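Long-range contact in lipase (Rhizopus chinensis, PDB 6A0W), which probably hydrolyses the ester bonds of triacylglycerols, as a class 3 lipase of the alpha/beta-hydrolase clan: residues 127-139 with 204-216. Numbering follows the deposited sequence.
Sequences YSPVKGAKVHAGF and CPRVGNNAFAYYV. With SO4 (sulfate ion), chain D.
Asn-209, the N-cap residue of helix 210-218, joins the start of that helix to strand 134-136, which pairs antiparallel with strand 124-126 in a small hairpin. Its amide bonds the backbone across the contact at two points. ND2 gives a nearly straight bond (176°) to Gly-132 O at 3.1 Å, within both the amide plane and the carbonyl plane. OD1 accepts from Lys-134 N at 2.8 Å and, from the opposite face of its plane, from Phe-212 N at 3.1 Å, which is the capping bond. Bonds at both amide atoms should fix its rotation. Asn-209 N returns a bond to Lys-134 O, and His-136 N bonds Val-207 O at 2.9 Å, around a single beta bridge between Val-135 and Gly-208. In this class 3 lipase helix 210-218 connects the neighbouring parallel strands 197-202 and 223-228, a beta-alpha-beta crossover. The bridge joins the loop before this helix to the hairpin.

Phe-212 has CG anti to its N (chi1 170°), which carries the ring to Tyr-127. Its edge meets the tyrosine face in a T-shaped pair, centroids 5.2 Å apart. Val-135 CG1 covers one Phe-212 face, with Val-216 on the other. One turn along the helix, Tyr-215 takes Val-130 CG2 over the centre of its ring, 3.5 Å from the centroid. The hydroxyls of Tyr-127 and Tyr-215 both bond Gln-187 of helix 173-188. At the far end, Phe-139 CZ packs against Pro-205 CG at 3.9 Å.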
ATOM      1  N   TYR A 127       2.742 -17.687   7.920  1.00 39.34           N
ATOM      2  CA  TYR A 127       3.051 -16.478   8.628  1.00 34.82           C
ATOM      3  C   TYR A 127       3.366 -16.810  10.078  1.00 37.11           C
ATOM      4  O   TYR A 127       2.484 -17.059  10.913  1.00 43.87           O
ATOM      5  CB  TYR A 127       1.885 -15.490   8.477  1.00 30.02           C
ATOM      6  CG  TYR A 127       2.166 -14.094   9.006  1.00 28.08           C
ATOM      7  CD1 TYR A 127       3.185 -13.281   8.468  1.00 29.64           C
ATOM      8  CD2 TYR A 127       1.407 -13.569  10.032  1.00 28.14           C
ATOM      9  CE1 TYR A 127       3.464 -12.022   9.012  1.00 32.33           C
ATOM     10  CE2 TYR A 127       1.641 -12.291  10.537  1.00 33.54           C
ATOM     11  CZ  TYR A 127       2.638 -11.495  10.014  1.00 32.59           C
ATOM     12  OH  TYR A 127       2.855 -10.233  10.595  1.00 32.23           O
ATOM     13  N   SER A 128       4.639 -16.745  10.422  1.00 46.81           N
ATOM     14  CA  SER A 128       5.082 -17.424  11.642  1.00 50.14           C
ATOM     15  C   SER A 128       4.565 -16.762  12.934  1.00 47.37           C
ATOM     16  O   SER A 128       4.162 -17.463  13.848  1.00 47.65           O
ATOM     17  CB  SER A 128       6.588 -17.677  11.616  1.00 42.89           C
ATOM     18  OG  SER A 128       7.273 -16.630  12.246  1.00 59.23           O
ATOM     19  N   PRO A 129       4.277 -15.448  12.907  1.00 47.26           N
ATOM     20  CA  PRO A 129       3.728 -14.864  14.135  1.00 37.20           C
ATOM     21  C   PRO A 129       2.327 -15.329  14.518  1.00 36.36           C
ATOM     22  O   PRO A 129       1.882 -15.049  15.636  1.00 41.37           O
ATOM     23  CB  PRO A 129       3.736 -13.355  13.844  1.00 36.37           C
ATOM     24  CG  PRO A 129       4.821 -13.184  12.813  1.00 40.61           C
ATOM     25  CD  PRO A 129       4.775 -14.416  11.974  1.00 41.23           C
ATOM     26  N   VAL A 130       1.607 -15.970  13.606  1.00 36.97           N
ATOM     27  CA  VAL A 130       0.212 -16.291  13.831  1.00 34.80           C
ATOM     28  C   VAL A 130      -0.145 -17.616  13.181  1.00 36.31           C
ATOM     29  O   VAL A 130      -0.304 -17.722  11.963  1.00 37.01           O
ATOM     30  CB  VAL A 130      -0.735 -15.207  13.247  1.00 38.98           C
ATOM     31  CG1 VAL A 130      -2.158 -15.515  13.614  1.00 37.32           C
ATOM     32  CG2 VAL A 130      -0.340 -13.803  13.697  1.00 36.09           C
ATOM     33  N   LYS A 131      -0.453 -18.605  14.022  1.00 40.78           N
ATOM     34  CA  LYS A 131      -0.648 -19.960  13.544  1.00 37.56           C
ATOM     35  C   LYS A 131      -1.880 -19.993  12.681  1.00 37.02           C
ATOM     36  O   LYS A 131      -2.923 -19.465  13.053  1.00 39.30           O
ATOM     37  CB  LYS A 131      -0.823 -20.933  14.725  1.00 52.56           C
ATOM     38  CG  LYS A 131       0.006 -22.200  14.590  1.00 63.88           C
ATOM     39  CD  LYS A 131      -0.754 -23.429  15.066  1.00 80.75           C
ATOM     40  CE  LYS A 131       0.177 -24.621  15.235  1.00 89.02           C
ATOM     41  NZ  LYS A 131      -0.409 -25.583  16.205  1.00 92.22           N
ATOM     42  N   GLY A 132      -1.793 -20.684  11.557  1.00 37.10           N
ATOM     43  CA  GLY A 132      -2.890 -20.755  10.598  1.00 34.93           C
ATOM     44  C   GLY A 132      -2.873 -19.623   9.559  1.00 36.11           C
ATOM     45  O   GLY A 132      -3.566 -19.703   8.553  1.00 36.53           O
ATOM     46  N   ALA A 133      -2.140 -18.544   9.841  1.00 36.44           N
ATOM     47  CA  ALA A 133      -2.110 -17.381   8.926  1.00 41.41           C
ATOM     48  C   ALA A 133      -1.045 -17.626   7.886  1.00 34.91           C
ATOM     49  O   ALA A 133      -0.039 -18.255   8.189  1.00 35.98           O
ATOM     50  CB  ALA A 133      -1.817 -16.084   9.675  1.00 31.83           C
ATOM     51  N   LYS A 134      -1.341 -17.260   6.644  1.00 34.67           N
ATOM     52  CA  LYS A 134      -0.422 -17.467   5.526  1.00 41.01           C
ATOM     53  C   LYS A 134      -0.369 -16.184   4.692  1.00 42.87           C
ATOM     54  O   LYS A 134      -1.380 -15.474   4.576  1.00 40.18           O
ATOM     55  CB  LYS A 134      -0.913 -18.620   4.656  1.00 39.96           C
ATOM     56  CG  LYS A 134      -0.929 -19.996   5.309  1.00 41.44           C
ATOM     57  CD  LYS A 134      -1.644 -20.959   4.375  1.00 45.22           C
ATOM     58  CE  LYS A 134      -1.517 -22.429   4.752  1.00 57.50           C
ATOM     59  NZ  LYS A 134      -1.221 -22.662   6.192  1.00 60.91           N
ATOM     60  N   VAL A 135       0.824 -15.866   4.201  1.00 37.50           N
ATOM     61  CA  VAL A 135       1.056 -14.737   3.304  1.00 35.92           C
ATOM     62  C   VAL A 135       1.805 -15.171   2.050  1.00 39.25           C
ATOM     63  O   VAL A 135       2.429 -16.244   1.996  1.00 33.16           O
ATOM     64  CB  VAL A 135       1.820 -13.617   4.012  1.00 39.22           C
ATOM     65  CG1 VAL A 135       1.073 -13.246   5.279  1.00 37.88           C
ATOM     66  CG2 VAL A 135       3.211 -14.057   4.377  1.00 49.75           C
ATOM     67  N   HIS A 136       1.577 -14.422   0.990  1.00 29.21           N
ATOM     68  CA  HIS A 136       2.205 -14.662  -0.305  1.00 35.16           C
ATOM     69  C   HIS A 136       3.698 -14.876  -0.130  1.00 32.66           C
ATOM     70  O   HIS A 136       4.347 -14.090   0.560  1.00 30.33           O
ATOM     71  CB  HIS A 136       1.975 -13.421  -1.160  1.00 32.62           C
ATOM     72  CG  HIS A 136       2.569 -13.503  -2.522  1.00 33.99           C
ATOM     73  ND1 HIS A 136       3.858 -13.095  -2.791  1.00 31.13           N
ATOM     74  CD2 HIS A 136       2.021 -13.864  -3.704  1.00 33.12           C
ATOM     75  CE1 HIS A 136       4.074 -13.214  -4.091  1.00 40.84           C
ATOM     76  NE2 HIS A 136       2.962 -13.635  -4.671  1.00 30.48           N
ATOM     77  N   ALA A 137       4.225 -15.986  -0.647  1.00 34.83           N
ATOM     78  CA  ALA A 137       5.617 -16.371  -0.324  1.00 33.73           C
ATOM     79  C   ALA A 137       6.646 -15.350  -0.807  1.00 29.62           C
ATOM     80  O   ALA A 137       7.606 -14.995  -0.096  1.00 33.27           O
ATOM     81  CB  ALA A 137       5.939 -17.726  -0.936  1.00 36.09           C
ATOM     82  N   GLY A 138       6.398 -14.838  -2.002  1.00 30.52           N
ATOM     83  CA  GLY A 138       7.216 -13.766  -2.570  1.00 33.73           C
ATOM     84  C   GLY A 138       7.243 -12.532  -1.701  1.00 34.20           C
ATOM     85  O   GLY A 138       8.313 -12.028  -1.363  1.00 28.72           O
ATOM     86  N   PHE A 139       6.069 -12.014  -1.326  1.00 31.33           N
ATOM     87  CA  PHE A 139       6.094 -10.773  -0.570  1.00 27.14           C
ATOM     88  C   PHE A 139       6.884 -10.976   0.727  1.00 26.15           C
ATOM     89  O   PHE A 139       7.590 -10.086   1.209  1.00 28.23           O
ATOM     90  CB  PHE A 139       4.676 -10.258  -0.288  1.00 28.72           C
ATOM     91  CG  PHE A 139       3.795 -10.076  -1.514  1.00 26.58           C
ATOM     92  CD1 PHE A 139       4.309  -9.871  -2.776  1.00 33.08           C
ATOM     93  CD2 PHE A 139       2.421 -10.048  -1.369  1.00 30.31           C
ATOM     94  CE1 PHE A 139       3.471  -9.796  -3.880  1.00 29.26           C
ATOM     95  CE2 PHE A 139       1.568  -9.938  -2.452  1.00 27.66           C
ATOM     96  CZ  PHE A 139       2.097  -9.781  -3.714  1.00 33.41           C
ATOM     97  N   CYS A 204      -2.745  -1.754  -3.452  1.00 28.09           N
ATOM     98  CA  CYS A 204      -2.228  -2.924  -2.735  1.00 28.51           C
ATOM     99  C   CYS A 204      -2.866  -4.234  -3.192  1.00 24.17           C
ATOM    100  O   CYS A 204      -4.103  -4.365  -3.234  1.00 27.31           O
ATOM    101  CB  CYS A 204      -2.432  -2.753  -1.236  1.00 28.98           C
ATOM    102  SG  CYS A 204      -1.446  -3.923  -0.244  1.00 29.25           S
ATOM    103  N   PRO A 205      -2.045  -5.206  -3.602  1.00 24.35           N
ATOM    104  CA  PRO A 205      -2.614  -6.550  -3.826  1.00 28.87           C
ATOM    105  C   PRO A 205      -3.065  -7.223  -2.522  1.00 24.45           C
ATOM    106  O   PRO A 205      -2.779  -6.744  -1.415  1.00 28.08           O
ATOM    107  CB  PRO A 205      -1.423  -7.348  -4.391  1.00 26.65           C
ATOM    108  CG  PRO A 205      -0.254  -6.701  -3.734  1.00 28.77           C
ATOM    109  CD  PRO A 205      -0.572  -5.222  -3.705  1.00 29.00           C
ATOM    110  N   ARG A 206      -3.820  -8.305  -2.664  1.00 27.99           N
ATOM    111  CA  ARG A 206      -4.068  -9.175  -1.523  1.00 27.58           C
ATOM    112  C   ARG A 206      -2.721  -9.740  -1.069  1.00 30.84           C
ATOM    113  O   ARG A 206      -1.817  -9.967  -1.895  1.00 30.61           O
ATOM    114  CB  ARG A 206      -5.061 -10.285  -1.855  1.00 29.33           C
ATOM    115  CG  ARG A 206      -6.470  -9.768  -2.151  1.00 32.37           C
ATOM    116  CD  ARG A 206      -7.505 -10.871  -2.213  1.00 29.90           C
ATOM    117  NE  ARG A 206      -8.794 -10.337  -2.602  1.00 34.10           N
ATOM    118  CZ  ARG A 206      -9.226 -10.203  -3.851  1.00 35.07           C
ATOM    119  NH1 ARG A 206      -8.507 -10.625  -4.864  1.00 33.89           N
ATOM    120  NH2 ARG A 206     -10.431  -9.700  -4.097  1.00 34.86           N
ATOM    121  N   VAL A 207      -2.575  -9.834   0.251  1.00 28.39           N
ATOM    122  CA  VAL A 207      -1.321 -10.198   0.868  1.00 29.07           C
ATOM    123  C   VAL A 207      -1.312 -11.554   1.574  1.00 34.16           C
ATOM    124  O   VAL A 207      -0.310 -12.280   1.501  1.00 31.32           O
ATOM    125  CB  VAL A 207      -0.890  -9.119   1.855  1.00 31.67           C
ATOM    126  CG1 VAL A 207       0.339  -9.570   2.624  1.00 31.59           C
ATOM    127  CG2 VAL A 207      -0.639  -7.816   1.110  1.00 32.57           C
ATOM    128  N   GLY A 208      -2.412 -11.916   2.239  1.00 33.37           N
ATOM    129  CA  GLY A 208      -2.487 -13.188   2.940  1.00 28.95           C
ATOM    130  C   GLY A 208      -3.848 -13.841   2.909  1.00 30.30           C
ATOM    131  O   GLY A 208      -4.755 -13.313   2.295  1.00 30.43           O
ATOM    132  N   ASN A 209      -4.009 -14.923   3.680  1.00 29.64           N
ATOM    133  CA  ASN A 209      -5.267 -15.679   3.745  1.00 34.36           C
ATOM    134  C   ASN A 209      -6.282 -15.123   4.752  1.00 32.94           C
ATOM    135  O   ASN A 209      -6.045 -14.088   5.403  1.00 30.87           O
ATOM    136  CB  ASN A 209      -5.014 -17.177   4.018  1.00 36.77           C
ATOM    137  CG  ASN A 209      -4.529 -17.465   5.433  1.00 34.62           C
ATOM    138  OD1 ASN A 209      -4.020 -16.595   6.155  1.00 35.01           O
ATOM    139  ND2 ASN A 209      -4.599 -18.732   5.805  1.00 39.38           N
ATOM    140  N   ASN A 210      -7.429 -15.791   4.855  1.00 36.31           N
ATOM    141  CA  ASN A 210      -8.494 -15.340   5.772  1.00 38.21           C
ATOM    142  C   ASN A 210      -7.979 -15.072   7.170  1.00 33.92           C
ATOM    143  O   ASN A 210      -8.104 -13.955   7.706  1.00 32.56           O
ATOM    144  CB  ASN A 210      -9.630 -16.345   5.846  1.00 36.92           C
ATOM    145  CG  ASN A 210     -10.409 -16.396   4.575  1.00 37.04           C
ATOM    146  OD1 ASN A 210      -9.871 -16.113   3.516  1.00 43.10           O
ATOM    147  ND2 ASN A 210     -11.692 -16.685   4.668  1.00 40.18           N
ATOM    148  N   ALA A 211      -7.219 -16.025   7.695  1.00 33.27           N
ATOM    149  CA  ALA A 211      -6.745 -15.904   9.070  1.00 32.78           C
ATOM    150  C   ALA A 211      -5.755 -14.743   9.258  1.00 31.13           C
ATOM    151  O   ALA A 211      -5.718 -14.097  10.314  1.00 30.09           O
ATOM    152  CB  ALA A 211      -6.144 -17.241   9.539  1.00 32.38           C
ATOM    153  N   PHE A 212      -4.950 -14.483   8.225  1.00 28.30           N
ATOM    154  CA  PHE A 212      -4.046 -13.352   8.248  1.00 30.89           C
ATOM    155  C   PHE A 212      -4.856 -12.040   8.313  1.00 25.08           C
ATOM    156  O   PHE A 212      -4.547 -11.154   9.094  1.00 28.30           O
ATOM    157  CB  PHE A 212      -3.112 -13.368   7.016  1.00 30.51           C
ATOM    158  CG  PHE A 212      -2.305 -12.096   6.852  1.00 28.45           C
ATOM    159  CD1 PHE A 212      -1.191 -11.860   7.622  1.00 29.28           C
ATOM    160  CD2 PHE A 212      -2.652 -11.167   5.884  1.00 31.50           C
ATOM    161  CE1 PHE A 212      -0.454 -10.694   7.486  1.00 31.03           C
ATOM    162  CE2 PHE A 212      -1.940  -9.990   5.748  1.00 32.22           C
ATOM    163  CZ  PHE A 212      -0.810  -9.781   6.518  1.00 33.84           C
ATOM    164  N   ALA A 213      -5.890 -11.962   7.497  1.00 24.54           N
ATOM    165  CA  ALA A 213      -6.773 -10.801   7.409  1.00 28.15           C
ATOM    166  C   ALA A 213      -7.507 -10.556   8.735  1.00 30.58           C
ATOM    167  O   ALA A 213      -7.509  -9.428   9.237  1.00 29.47           O
ATOM    168  CB  ALA A 213      -7.763 -10.992   6.262  1.00 27.06           C
ATOM    169  N   TYR A 214      -7.995 -11.625   9.366  1.00 25.63           N
ATOM    170  CA  TYR A 214      -8.628 -11.472  10.675  1.00 25.79           C
ATOM    171  C   TYR A 214      -7.642 -10.999  11.709  1.00 29.54           C
ATOM    172  O   TYR A 214      -7.968 -10.155  12.558  1.00 26.03           O
ATOM    173  CB  TYR A 214      -9.298 -12.768  11.144  1.00 31.09           C
ATOM    174  CG  TYR A 214     -10.247 -13.363  10.127  1.00 29.43           C
ATOM    175  CD1 TYR A 214     -11.016 -12.560   9.303  1.00 30.40           C
ATOM    176  CD2 TYR A 214     -10.423 -14.736  10.051  1.00 35.24           C
ATOM    177  CE1 TYR A 214     -11.915 -13.115   8.386  1.00 31.23           C
ATOM    178  CE2 TYR A 214     -11.313 -15.301   9.162  1.00 32.40           C
ATOM    179  CZ  TYR A 214     -12.026 -14.487   8.305  1.00 38.41           C
ATOM    180  OH  TYR A 214     -12.887 -15.063   7.399  1.00 41.22           O
ATOM    181  N   TYR A 215      -6.418 -11.520  11.635  1.00 28.65           N
ATOM    182  CA  TYR A 215      -5.379 -11.074  12.541  1.00 28.32           C
ATOM    183  C   TYR A 215      -5.107  -9.573  12.368  1.00 26.99           C
ATOM    184  O   TYR A 215      -4.945  -8.821  13.329  1.00 26.42           O
ATOM    185  CB  TYR A 215      -4.069 -11.890  12.332  1.00 28.25           C
ATOM    186  CG  TYR A 215      -2.892 -11.287  13.073  1.00 24.92           C
ATOM    187  CD1 TYR A 215      -2.825 -11.310  14.449  1.00 25.67           C
ATOM    188  CD2 TYR A 215      -1.901 -10.611  12.391  1.00 28.04           C
ATOM    189  CE1 TYR A 215      -1.811 -10.656  15.141  1.00 28.90           C
ATOM    190  CE2 TYR A 215      -0.922  -9.919  13.063  1.00 26.00           C
ATOM    191  CZ  TYR A 215      -0.848  -9.966  14.426  1.00 31.73           C
ATOM    192  OH  TYR A 215       0.194  -9.318  15.062  1.00 28.30           O
ATOM    193  N   VAL A 216      -4.918  -9.152  11.130  1.00 27.98           N
ATOM    194  CA  VAL A 216      -4.602  -7.749  10.888  1.00 28.03           C
ATOM    195  C   VAL A 216      -5.686  -6.843  11.506  1.00 24.40           C
ATOM    196  O   VAL A 216      -5.395  -5.866  12.211  1.00 24.97           O
ATOM    197  CB  VAL A 216      -4.504  -7.487   9.372  1.00 25.87           C
ATOM    198  CG1 VAL A 216      -4.535  -5.992   9.107  1.00 27.88           C
ATOM    199  CG2 VAL A 216      -3.213  -8.084   8.823  1.00 28.71           C
TER
HETATM  200  S   SO4 D 403     -13.255 -18.683   8.182  1.00 78.42           S
HETATM  201  O1  SO4 D 403     -12.027 -18.399   7.400  1.00 74.77           O
HETATM  202  O2  SO4 D 403     -14.258 -19.426   7.370  1.00 89.86           O
HETATM  203  O3  SO4 D 403     -12.852 -19.502   9.348  1.00 91.56           O
HETATM  204  O4  SO4 D 403     -13.907 -17.461   8.714  1.00 77.92           O